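Local atomic coordinates of 2-phospho-L-lactate guanylyltransferase (Methanosarcina mazei, PDB entry 2I5E), a protein that probably catalyses the condensation of (2S)-2-phospholactate with GTP to give (2S)-lactyl-2-diphospho-5'-guanosine, a step in the biosynthesis of coenzyme F420. Residues E62-E66 / A67-L71; P99-P103 / E104-E108; E161-S165 / F166-T170; D177-E180 / L181-G185. All coordinates share one frame; numbering follows the deposited sequence.

Contact 1 (E62-E66 / A67-L71)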
loop_
_atom_site.group_PDB
_atom_site.type_symbol
_atom_site.label_atom_id
_atom_site.label_comp_id
_atom_site.label_asym_id
_atom_site.label_seq_id
_atom_site.Cartn_x
_atom_site.Cartn_y
_atom_site.Cartn_z
ATOM N N GLU A 62 -2.898 -2.315 -32.354
ATOM C CA GLU A 62 -3.321 -2.445 -33.783
ATOM C C GLU A 62 -4.820 -2.769 -33.883
ATOM O O GLU A 62 -5.521 -2.183 -34.701
ATOM C CB GLU A 62 -2.463 -3.481 -34.527
ATOM C CG GLU A 62 -0.936 -3.197 -34.529
ATOM C CD GLU A 62 -0.180 -3.921 -33.391
ATOM O OE1 GLU A 62 -0.809 -4.548 -32.490
ATOM O OE2 GLU A 62 1.084 -3.859 -33.392
ATOM N N GLU A 63 -5.273 -3.712 -33.052
ATOM C CA GLU A 63 -6.696 -4.018 -32.812
ATOM C C GLU A 63 -6.988 -3.517 -31.420
ATOM O O GLU A 63 -6.263 -3.863 -30.462
ATOM C CB GLU A 63 -6.954 -5.525 -32.772
ATOM C CG GLU A 63 -5.915 -6.371 -33.481
ATOM C CD GLU A 63 -6.453 -7.731 -33.941
ATOM O OE1 GLU A 63 -7.473 -7.781 -34.687
ATOM O OE2 GLU A 63 -5.810 -8.743 -33.565
HETATM N N MSE A 64 -8.020 -2.708 -31.278
HETATM C CA MSE A 64 -8.251 -2.031 -30.000
HETATM C C MSE A 64 -9.471 -1.207 -30.164
HETATM O O MSE A 64 -9.438 -0.171 -30.813
HETATM C CB MSE A 64 -7.077 -1.124 -29.555
HETATM C CG MSE A 64 -7.389 -0.240 -28.298
HETATM SE SE MSE A 64 -7.885 -1.080 -26.551
HETATM C CE MSE A 64 -8.203 -3.016 -26.844
ATOM N N THR A 65 -10.551 -1.669 -29.569
ATOM C CA THR A 65 -11.835 -1.061 -29.833
ATOM C C THR A 65 -12.444 -0.626 -28.537
ATOM O O THR A 65 -13.401 0.153 -28.535
ATOM C CB THR A 65 -12.783 -2.074 -30.569
ATOM O OG1 THR A 65 -12.632 -3.411 -30.012
ATOM C CG2 THR A 65 -12.478 -2.058 -32.080
ATOM N N GLU A 66 -11.876 -1.129 -27.439
ATOM C CA GLU A 66 -12.333 -0.767 -26.082
ATOM C C GLU A 66 -12.056 0.719 -25.701
ATOM O O GLU A 66 -12.755 1.325 -24.850
ATOM C CB GLU A 66 -11.744 -1.722 -25.023
ATOM C CG GLU A 66 -12.409 -3.063 -24.992
ATOM C CD GLU A 66 -13.924 -2.951 -24.708
ATOM O OE1 GLU A 66 -14.342 -2.148 -23.818
ATOM O OE2 GLU A 66 -14.690 -3.662 -25.401
ATOM N N ALA A 67 -11.074 1.290 -26.373
ATOM C CA ALA A 67 -10.594 2.605 -26.020
ATOM C C ALA A 67 -10.048 3.257 -27.283
ATOM O O ALA A 67 -9.569 2.583 -28.197
ATOM C CB ALA A 67 -9.505 2.487 -24.862
ATOM N N ARG A 68 -10.177 4.567 -27.372
ATOM C CA ARG A 68 -9.591 5.303 -28.477
ATOM C C ARG A 68 -8.026 5.412 -28.388
ATOM O O ARG A 68 -7.495 5.792 -27.379
ATOM C CB ARG A 68 -10.260 6.677 -28.566
ATOM C CG ARG A 68 -9.786 7.475 -29.743
ATOM C CD ARG A 68 -10.597 8.706 -29.946
ATOM N NE ARG A 68 -10.099 9.893 -29.248
ATOM C CZ ARG A 68 -10.615 10.394 -28.122
ATOM N NH1 ARG A 68 -11.646 9.799 -27.526
ATOM N NH2 ARG A 68 -10.118 11.515 -27.597
ATOM N N VAL A 69 -7.305 5.127 -29.450
ATOM C CA VAL A 69 -5.900 5.071 -29.356
ATOM C C VAL A 69 -5.469 6.422 -29.832
ATOM O O VAL A 69 -5.892 6.869 -30.889
ATOM C CB VAL A 69 -5.259 3.936 -30.217
ATOM C CG1 VAL A 69 -3.782 4.126 -30.330
ATOM C CG2 VAL A 69 -5.542 2.505 -29.629
ATOM N N LEU A 70 -4.641 7.093 -29.047
ATOM C CA LEU A 70 -4.190 8.434 -29.353
ATOM C C LEU A 70 -2.684 8.345 -29.380
ATOM O O LEU A 70 -2.073 7.874 -28.423
ATOM C CB LEU A 70 -4.616 9.384 -28.238
ATOM C CG LEU A 70 -5.914 10.176 -28.233
ATOM C CD1 LEU A 70 -6.988 9.266 -27.970
ATOM C CD2 LEU A 70 -5.760 11.111 -27.111
ATOM N N LEU A 71 -2.068 8.814 -30.436
ATOM C CA LEU A 71 -0.650 8.646 -30.597
ATOM C C LEU A 71 0.103 9.928 -30.386
ATOM O O LEU A 71 -0.239 10.939 -30.909
ATOM C CB LEU A 71 -0.315 8.092 -31.968
ATOM C CG LEU A 71 -0.961 6.809 -32.465
ATOM C CD1 LEU A 71 -0.603 6.576 -33.858
ATOM C CD2 LEU A 71 -0.578 5.662 -31.644
#
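M64, present as selenomethionine, bends back over the start of the strand that follows it and lays its CG against V69. This is the tight spot of the contact: M64 CG lies 3.6 Å from V69 CG2, and M64 CB is 3.9 Å from the same methyl. The two chains meet at a slant. V69 can offer CG2 here because its other methyl, CG1, stands opposite the backbone N (chi1 167°), leaving CG2 beside that N. M64 CG also sits 3.6 Å from A67 O. Further out the chain bends twice, at chi2 and chi3, which brings SE over A67, with SE to A67 CB at a looser 4.3 Å. Between side chains, M64 with V69 and with the A67 methyl, the meeting is apolar, and the two segments are joined by packing and the continuous chain rather than by hydrogen bonds. The strand concerned, 68-71, is the outermost one at this end of the mixed sheet of a GT-A-like nucleotidyltransferase fold. It runs parallel to strand 50-55, and a loop containing M64 connects the two. A67 is the buried residue, with its methyl on V51 and I53, while M64 reaches on to I53 and to I40 of helix 25-45. The other side is much looser. The side chain of T65 points away from the strand and is exposed. That of E66 also starts away from it and is exposed, with only CB near A67, although E66 touches I40 and its carbonyl oxygen accepts from K44 NZ. R68 takes no part with M64; its NH1 forms a salt bridge with D52.

Contact 2 (P99-P103 / E104-E108)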
loop_
_atom_site.group_PDB
_atom_site.type_symbol
_atom_site.label_atom_id
_atom_site.label_comp_id
_atom_site.label_asym_id
_atom_site.label_seq_id
_atom_site.Cartn_x
_atom_site.Cartn_y
_atom_site.Cartn_z
ATOM N N PRO A 99 -3.330 -3.684 -11.732
ATOM C CA PRO A 99 -4.270 -4.778 -11.849
ATOM C C PRO A 99 -5.201 -5.031 -10.620
ATOM O O PRO A 99 -6.101 -5.875 -10.708
ATOM C CB PRO A 99 -3.355 -5.961 -12.168
ATOM C CG PRO A 99 -2.165 -5.675 -11.307
ATOM C CD PRO A 99 -1.945 -4.205 -11.585
ATOM N N LEU A 100 -5.031 -4.276 -9.529
ATOM C CA LEU A 100 -5.843 -4.403 -8.292
ATOM C C LEU A 100 -6.895 -3.297 -8.205
ATOM O O LEU A 100 -7.668 -3.219 -7.267
ATOM C CB LEU A 100 -4.913 -4.421 -7.052
ATOM C CG LEU A 100 -3.873 -5.547 -7.052
ATOM C CD1 LEU A 100 -3.157 -5.619 -5.711
ATOM C CD2 LEU A 100 -4.533 -6.940 -7.399
ATOM N N LEU A 101 -6.902 -2.449 -9.208
ATOM C CA LEU A 101 -7.761 -1.314 -9.262
ATOM C C LEU A 101 -9.086 -1.783 -9.787
ATOM O O LEU A 101 -9.138 -2.558 -10.776
ATOM C CB LEU A 101 -7.162 -0.303 -10.223
ATOM C CG LEU A 101 -7.943 0.958 -10.374
ATOM C CD1 LEU A 101 -7.714 1.846 -9.127
ATOM C CD2 LEU A 101 -7.518 1.617 -11.704
ATOM N N SER A 102 -10.137 -1.347 -9.098
ATOM C CA SER A 102 -11.505 -1.908 -9.165
ATOM C C SER A 102 -12.349 -0.775 -9.703
ATOM O O SER A 102 -11.939 0.387 -9.709
ATOM C CB SER A 102 -12.027 -2.243 -7.788
ATOM O OG SER A 102 -12.212 -1.010 -7.043
ATOM N N PRO A 103 -13.515 -1.098 -10.270
ATOM C CA PRO A 103 -14.383 0.004 -10.621
ATOM C C PRO A 103 -14.797 0.829 -9.421
ATOM O O PRO A 103 -15.014 1.997 -9.567
ATOM C CB PRO A 103 -15.600 -0.717 -11.230
ATOM C CG PRO A 103 -15.023 -2.007 -11.825
ATOM C CD PRO A 103 -14.006 -2.411 -10.804
ATOM N N GLU A 104 -14.927 0.218 -8.248
ATOM C CA GLU A 104 -15.289 0.927 -7.027
ATOM C C GLU A 104 -14.224 1.926 -6.696
ATOM O O GLU A 104 -14.548 3.039 -6.261
ATOM C CB GLU A 104 -15.577 -0.023 -5.848
ATOM C CG GLU A 104 -16.258 0.700 -4.588
ATOM C CD GLU A 104 -16.564 -0.244 -3.306
ATOM O OE1 GLU A 104 -17.673 -0.108 -2.665
ATOM O OE2 GLU A 104 -15.724 -1.112 -2.931
ATOM N N HIS A 105 -12.918 1.566 -6.889
ATOM C CA HIS A 105 -11.839 2.601 -6.622
ATOM C C HIS A 105 -12.053 3.700 -7.627
ATOM O O HIS A 105 -12.045 4.833 -7.262
ATOM C CB HIS A 105 -10.455 2.052 -6.868
ATOM C CG HIS A 105 -10.114 0.907 -6.006
ATOM N ND1 HIS A 105 -10.266 0.952 -4.629
ATOM C CD2 HIS A 105 -9.645 -0.317 -6.286
ATOM C CE1 HIS A 105 -9.832 -0.177 -4.091
ATOM N NE2 HIS A 105 -9.509 -0.983 -5.088
ATOM N N ILE A 106 -12.225 3.393 -8.926
ATOM C CA ILE A 106 -12.332 4.513 -9.870
ATOM C C ILE A 106 -13.617 5.448 -9.603
ATOM O O ILE A 106 -13.562 6.704 -9.661
ATOM C CB ILE A 106 -11.977 4.161 -11.426
ATOM C CG1 ILE A 106 -13.049 4.523 -12.370
ATOM C CG2 ILE A 106 -11.210 2.810 -11.789
ATOM C CD1 ILE A 106 -12.459 5.305 -13.382
ATOM N N LYS A 107 -14.738 4.809 -9.231
ATOM C CA LYS A 107 -15.961 5.579 -8.832
ATOM C C LYS A 107 -15.592 6.522 -7.725
ATOM O O LYS A 107 -15.871 7.694 -7.861
ATOM C CB LYS A 107 -17.150 4.639 -8.410
ATOM C CG LYS A 107 -17.793 3.897 -9.627
ATOM C CD LYS A 107 -18.626 2.620 -9.306
ATOM C CE LYS A 107 -19.746 2.774 -8.232
ATOM N NZ LYS A 107 -21.104 1.944 -8.531
ATOM N N GLU A 108 -14.910 6.041 -6.669
ATOM C CA GLU A 108 -14.564 6.934 -5.529
ATOM C C GLU A 108 -13.558 7.981 -5.858
ATOM O O GLU A 108 -13.680 9.134 -5.419
ATOM C CB GLU A 108 -14.125 6.205 -4.238
ATOM C CG GLU A 108 -15.001 5.043 -3.852
ATOM C CD GLU A 108 -14.626 4.386 -2.500
ATOM O OE1 GLU A 108 -15.418 3.551 -2.018
ATOM O OE2 GLU A 108 -13.539 4.646 -1.948
#
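P103 O accepts from K107 N at 2.8 Å, a nearly straight bond (N-H...O 167°) in the first turn of helix 103-109. One residue earlier, I106 N donates to S102 O at 3.1 Å. S102 itself is the N-cap. Its chi1 of 67° tucks OG between the backbone N and the carbonyl carbon, facing the helix, where it accepts from H105 N at 2.7 Å. The exact place of that hydroxyl is less sure, since it crowds the H105 ring, and its position relative to the imidazole is doubtful; L100 O approaches the ring edge. L101, just before the cap, folds over the turn. Its CD2 meets I106 CG2 at 3.9 Å and the two side chains cross at about a right angle, which makes a hydrophobic staple beside the cap. The other methyl, L101 CD1, packs on H105 CB at 3.6 Å. Cap and staple lie where the loop after strand 91-94 becomes helix. On the buried side I106 rests on L92 of that strand and L43 of helix 25-45, L101 on V94, and P103 on S42 of the same long helix.

Contact 3 (E161-S165 / F166-T170)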
loop_
_atom_site.group_PDB
_atom_site.type_symbol
_atom_site.label_atom_id
_atom_site.label_comp_id
_atom_site.label_asym_id
_atom_site.label_seq_id
_atom_site.Cartn_x
_atom_site.Cartn_y
_atom_site.Cartn_z
ATOM N N GLU A 161 -7.409 15.650 -2.411
ATOM C CA GLU A 161 -7.589 14.501 -1.628
ATOM C C GLU A 161 -6.501 13.472 -1.974
ATOM O O GLU A 161 -6.301 13.180 -3.145
ATOM C CB GLU A 161 -8.903 13.887 -2.034
ATOM C CG GLU A 161 -9.381 12.973 -0.983
ATOM C CD GLU A 161 -10.545 12.158 -1.393
ATOM O OE1 GLU A 161 -11.367 12.614 -2.205
ATOM O OE2 GLU A 161 -10.586 10.999 -0.947
ATOM N N ILE A 162 -5.866 12.874 -0.938
ATOM C CA ILE A 162 -5.023 11.656 -1.036
ATOM C C ILE A 162 -5.948 10.469 -0.899
ATOM O O ILE A 162 -6.530 10.270 0.166
ATOM C CB ILE A 162 -3.965 11.541 0.109
ATOM C CG1 ILE A 162 -3.057 12.799 0.166
ATOM C CG2 ILE A 162 -3.104 10.235 -0.051
ATOM C CD1 ILE A 162 -2.429 13.086 -1.108
ATOM N N TYR A 163 -6.051 9.671 -1.959
ATOM C CA TYR A 163 -6.879 8.505 -1.926
ATOM C C TYR A 163 -6.077 7.375 -1.314
ATOM O O TYR A 163 -5.100 6.985 -1.911
ATOM C CB TYR A 163 -7.241 8.081 -3.387
ATOM C CG TYR A 163 -8.304 7.004 -3.436
ATOM C CD1 TYR A 163 -9.573 7.268 -3.002
ATOM C CD2 TYR A 163 -8.026 5.727 -3.890
ATOM C CE1 TYR A 163 -10.564 6.292 -2.999
ATOM C CE2 TYR A 163 -9.018 4.704 -3.905
ATOM C CZ TYR A 163 -10.266 5.036 -3.490
ATOM O OH TYR A 163 -11.242 4.109 -3.478
ATOM N N ASP A 164 -6.494 6.819 -0.184
ATOM C CA ASP A 164 -5.676 5.905 0.593
ATOM C C ASP A 164 -6.143 4.483 0.380
ATOM O O ASP A 164 -6.955 3.986 1.118
ATOM C CB ASP A 164 -5.777 6.270 2.090
ATOM C CG ASP A 164 -5.097 5.248 2.977
ATOM O OD1 ASP A 164 -4.059 4.663 2.560
ATOM O OD2 ASP A 164 -5.606 4.967 4.073
ATOM N N SER A 165 -5.595 3.796 -0.606
ATOM C CA SER A 165 -6.025 2.489 -0.982
ATOM C C SER A 165 -4.748 1.667 -1.217
ATOM O O SER A 165 -3.969 2.019 -2.076
ATOM C CB SER A 165 -6.703 2.588 -2.369
ATOM O OG SER A 165 -6.993 1.292 -2.819
ATOM N N PHE A 166 -4.648 0.508 -0.583
ATOM C CA PHE A 166 -3.617 -0.481 -0.797
ATOM C C PHE A 166 -3.725 -1.014 -2.256
ATOM O O PHE A 166 -2.704 -1.244 -2.909
ATOM C CB PHE A 166 -3.809 -1.635 0.243
ATOM C CG PHE A 166 -2.655 -2.653 0.331
ATOM C CD1 PHE A 166 -1.802 -2.661 1.399
ATOM C CD2 PHE A 166 -2.461 -3.610 -0.655
ATOM C CE1 PHE A 166 -0.784 -3.645 1.504
ATOM C CE2 PHE A 166 -1.426 -4.541 -0.606
ATOM C CZ PHE A 166 -0.606 -4.574 0.463
HETATM N N MSE A 167 -4.936 -1.299 -2.730
HETATM C CA MSE A 167 -5.083 -1.997 -4.006
HETATM C C MSE A 167 -4.762 -1.022 -5.154
HETATM O O MSE A 167 -4.055 -1.396 -6.073
HETATM C CB MSE A 167 -6.484 -2.525 -4.187
HETATM C CG MSE A 167 -6.935 -3.576 -3.141
HETATM SE SE MSE A 167 -5.826 -5.140 -2.987
HETATM C CE MSE A 167 -5.613 -5.162 -0.969
ATOM N N ALA A 168 -5.253 0.225 -5.090
ATOM C CA ALA A 168 -5.008 1.167 -6.177
ATOM C C ALA A 168 -3.542 1.696 -6.067
ATOM O O ALA A 168 -2.972 2.256 -7.003
ATOM C CB ALA A 168 -6.040 2.389 -6.100
ATOM N N GLY A 169 -2.939 1.520 -4.915
ATOM C CA GLY A 169 -1.554 1.883 -4.770
ATOM C C GLY A 169 -0.487 0.852 -5.065
ATOM O O GLY A 169 0.698 1.179 -5.015
ATOM N N THR A 170 -0.894 -0.376 -5.406
ATOM C CA THR A 170 0.018 -1.463 -5.864
ATOM C C THR A 170 0.162 -1.408 -7.365
ATOM O O THR A 170 -0.658 -1.955 -8.141
ATOM C CB THR A 170 -0.555 -2.788 -5.395
ATOM O OG1 THR A 170 -0.747 -2.671 -3.985
ATOM C CG2 THR A 170 0.360 -3.989 -5.632
#
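A chi1 of 173° at S165 turns OG away from its own backbone N and beside its carbonyl carbon, which carries it to the amides of the following turn. There it accepts from A168 N at 3.1 Å along an almost straight line (N-H...O 172°). The carbonyl of S165 takes a weak bond from G169 N, also 3.1 Å but bent to 131°. The pair makes an ST motif, overlapping a type I turn from M167 to T170. T170 OG1 then closes back on F166 O at 2.7 Å. G169 suits the tight turn, because a CB there would probably run into S165 O. S165 OG has a second partner, D164 OD2 of the second subunit, and D164 reciprocates toward that subunit's S165. Putting an alanine at S165 would probably leave A168 N without its acceptor and D164 OD2 of the second subunit without this hydroxyl. Y163 brings its ring edge to A168 CB, CE2 being 4.4 Å from that methyl, and its hydroxyl bonds to E108. Coming off edge strand 160-162, the segment lays Y163 and A168 on strand 116-120, S165 on H105 of helix 103-109, and F166 and T170 on E180 of helix 175-184.

Contact 4 (D177-E180 / L181-G185)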
loop_
_atom_site.group_PDB
_atom_site.type_symbol
_atom_site.label_atom_id
_atom_site.label_comp_id
_atom_site.label_asym_id
_atom_site.label_seq_id
_atom_site.Cartn_x
_atom_site.Cartn_y
_atom_site.Cartn_z
ATOM N N ASP A 177 6.616 -6.998 -6.496
ATOM C CA ASP A 177 5.230 -6.562 -6.765
ATOM C C ASP A 177 4.358 -7.712 -7.292
ATOM O O ASP A 177 3.144 -7.691 -7.186
ATOM C CB ASP A 177 5.228 -5.443 -7.796
ATOM C CG ASP A 177 5.958 -4.175 -7.284
ATOM O OD1 ASP A 177 6.137 -4.037 -6.042
ATOM O OD2 ASP A 177 6.292 -3.281 -8.108
ATOM N N LEU A 178 4.978 -8.710 -7.878
ATOM C CA LEU A 178 4.227 -9.887 -8.400
ATOM C C LEU A 178 3.712 -10.792 -7.256
ATOM O O LEU A 178 2.721 -11.528 -7.403
ATOM C CB LEU A 178 5.180 -10.686 -9.294
ATOM C CG LEU A 178 5.775 -10.057 -10.564
ATOM C CD1 LEU A 178 6.720 -11.066 -11.387
ATOM C CD2 LEU A 178 4.669 -9.521 -11.374
ATOM N N VAL A 179 4.461 -10.791 -6.145
ATOM C CA VAL A 179 3.988 -11.314 -4.866
ATOM C C VAL A 179 2.630 -10.702 -4.511
ATOM O O VAL A 179 1.713 -11.468 -4.187
ATOM C CB VAL A 179 5.001 -11.090 -3.739
ATOM C CG1 VAL A 179 4.563 -11.848 -2.451
ATOM C CG2 VAL A 179 6.342 -11.712 -4.196
ATOM N N GLU A 180 2.459 -9.373 -4.610
ATOM C CA GLU A 180 1.238 -8.734 -4.176
ATOM C C GLU A 180 0.143 -9.134 -5.141
ATOM O O GLU A 180 -0.973 -9.253 -4.780
ATOM C CB GLU A 180 1.326 -7.177 -4.196
ATOM C CG GLU A 180 2.441 -6.550 -3.371
ATOM C CD GLU A 180 2.260 -6.859 -1.880
ATOM O OE1 GLU A 180 1.148 -7.170 -1.407
ATOM O OE2 GLU A 180 3.240 -6.887 -1.155
ATOM N N LEU A 181 0.463 -9.190 -6.419
ATOM C CA LEU A 181 -0.502 -9.610 -7.425
ATOM C C LEU A 181 -1.035 -11.078 -7.159
ATOM O O LEU A 181 -2.240 -11.357 -7.259
ATOM C CB LEU A 181 0.159 -9.531 -8.805
ATOM C CG LEU A 181 -0.798 -9.772 -9.986
ATOM C CD1 LEU A 181 -2.183 -8.986 -9.837
ATOM C CD2 LEU A 181 -0.064 -9.405 -11.258
ATOM N N LEU A 182 -0.094 -11.984 -6.909
ATOM C CA LEU A 182 -0.464 -13.344 -6.543
ATOM C C LEU A 182 -1.322 -13.382 -5.239
ATOM O O LEU A 182 -2.394 -14.031 -5.182
ATOM C CB LEU A 182 0.759 -14.253 -6.506
ATOM C CG LEU A 182 1.318 -14.670 -7.871
ATOM C CD1 LEU A 182 2.543 -15.665 -7.694
ATOM C CD2 LEU A 182 0.362 -15.067 -9.014
ATOM N N ILE A 183 -0.912 -12.646 -4.208
ATOM C CA ILE A 183 -1.737 -12.662 -3.002
ATOM C C ILE A 183 -3.139 -12.035 -3.194
ATOM O O ILE A 183 -4.092 -12.619 -2.745
ATOM C CB ILE A 183 -1.061 -11.958 -1.822
ATOM C CG1 ILE A 183 0.295 -12.640 -1.535
ATOM C CG2 ILE A 183 -2.102 -11.744 -0.665
ATOM C CD1 ILE A 183 0.360 -13.685 -0.549
ATOM N N HIS A 184 -3.242 -10.844 -3.828
ATOM C CA HIS A 184 -4.446 -10.039 -3.776
ATOM C C HIS A 184 -5.229 -9.980 -5.056
ATOM O O HIS A 184 -6.352 -9.459 -5.059
ATOM C CB HIS A 184 -4.130 -8.565 -3.352
ATOM C CG HIS A 184 -3.581 -8.453 -1.954
ATOM N ND1 HIS A 184 -2.238 -8.244 -1.683
ATOM C CD2 HIS A 184 -4.166 -8.634 -0.761
ATOM C CE1 HIS A 184 -2.029 -8.276 -0.370
ATOM N NE2 HIS A 184 -3.202 -8.451 0.210
ATOM N N GLY A 185 -4.648 -10.409 -6.167
ATOM C CA GLY A 185 -5.372 -10.157 -7.410
ATOM C C GLY A 185 -6.232 -11.311 -7.960
ATOM O O GLY A 185 -6.152 -12.466 -7.507
#
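This is a local contact along a single buried helix, 175-184, between residues four apart in its last two turns. An unbroken run of four backbone bonds carries it, each amide from L181 to H184 donating to the carbonyl four residues back, and the run ends with H184 N to E180 O at 2.9 Å. Of the side chains, E180 and H184 lie alongside each other and point the same way. The carboxylate and the imidazole are only 10° from coplanar, with E180 OE1 in the ring plane at its edge. E180 gets there with CG beside its backbone N (chi1 -57°) and a second bend at chi2. Its other oxygen, OE2, accepts from G123 N of the second subunit. The methyl I183 CG2 covers one face of the H184 ring, 3.4 Å above the plane, and F166 meets the ring edge-to-face. With a leucine in place of H184 the flat ring is gone, and the E180 carboxylate would probably be less held in its plane, with F166 and F146 of the second subunit left without their ring partner. V179 CG1 and I183 CG1 touch more loosely, at 4.4 Å. L178, V179 and L182 face L208 of the strand pair 197-201 and 206-210, while E180, I183 and H184 meet the neighbouring subunit: a regular alpha helix packed between its own hairpin and the interface of the homodimer.

Along the chain the four contacts come in series. Contact 1 stands apart on edge strand 68-71, its centre about 27 Å from that of contact 3, which lies across the chain's centre and follows the other outermost strand, 160-162, of the same sheet. Contacts 2, 3 and 4 form a connected group, with centres about 10 Å apart for 2 and 3, and about 16 Å from each of these to contact 4. P99 CG packs on L181 CD1 at 3.6 Å, and L100 packs between the turn at M167 and the helix end at G185. Since residues 161-170 and 177-185 both meet the second subunit, this group lies between the sheet edge and the dimer interface.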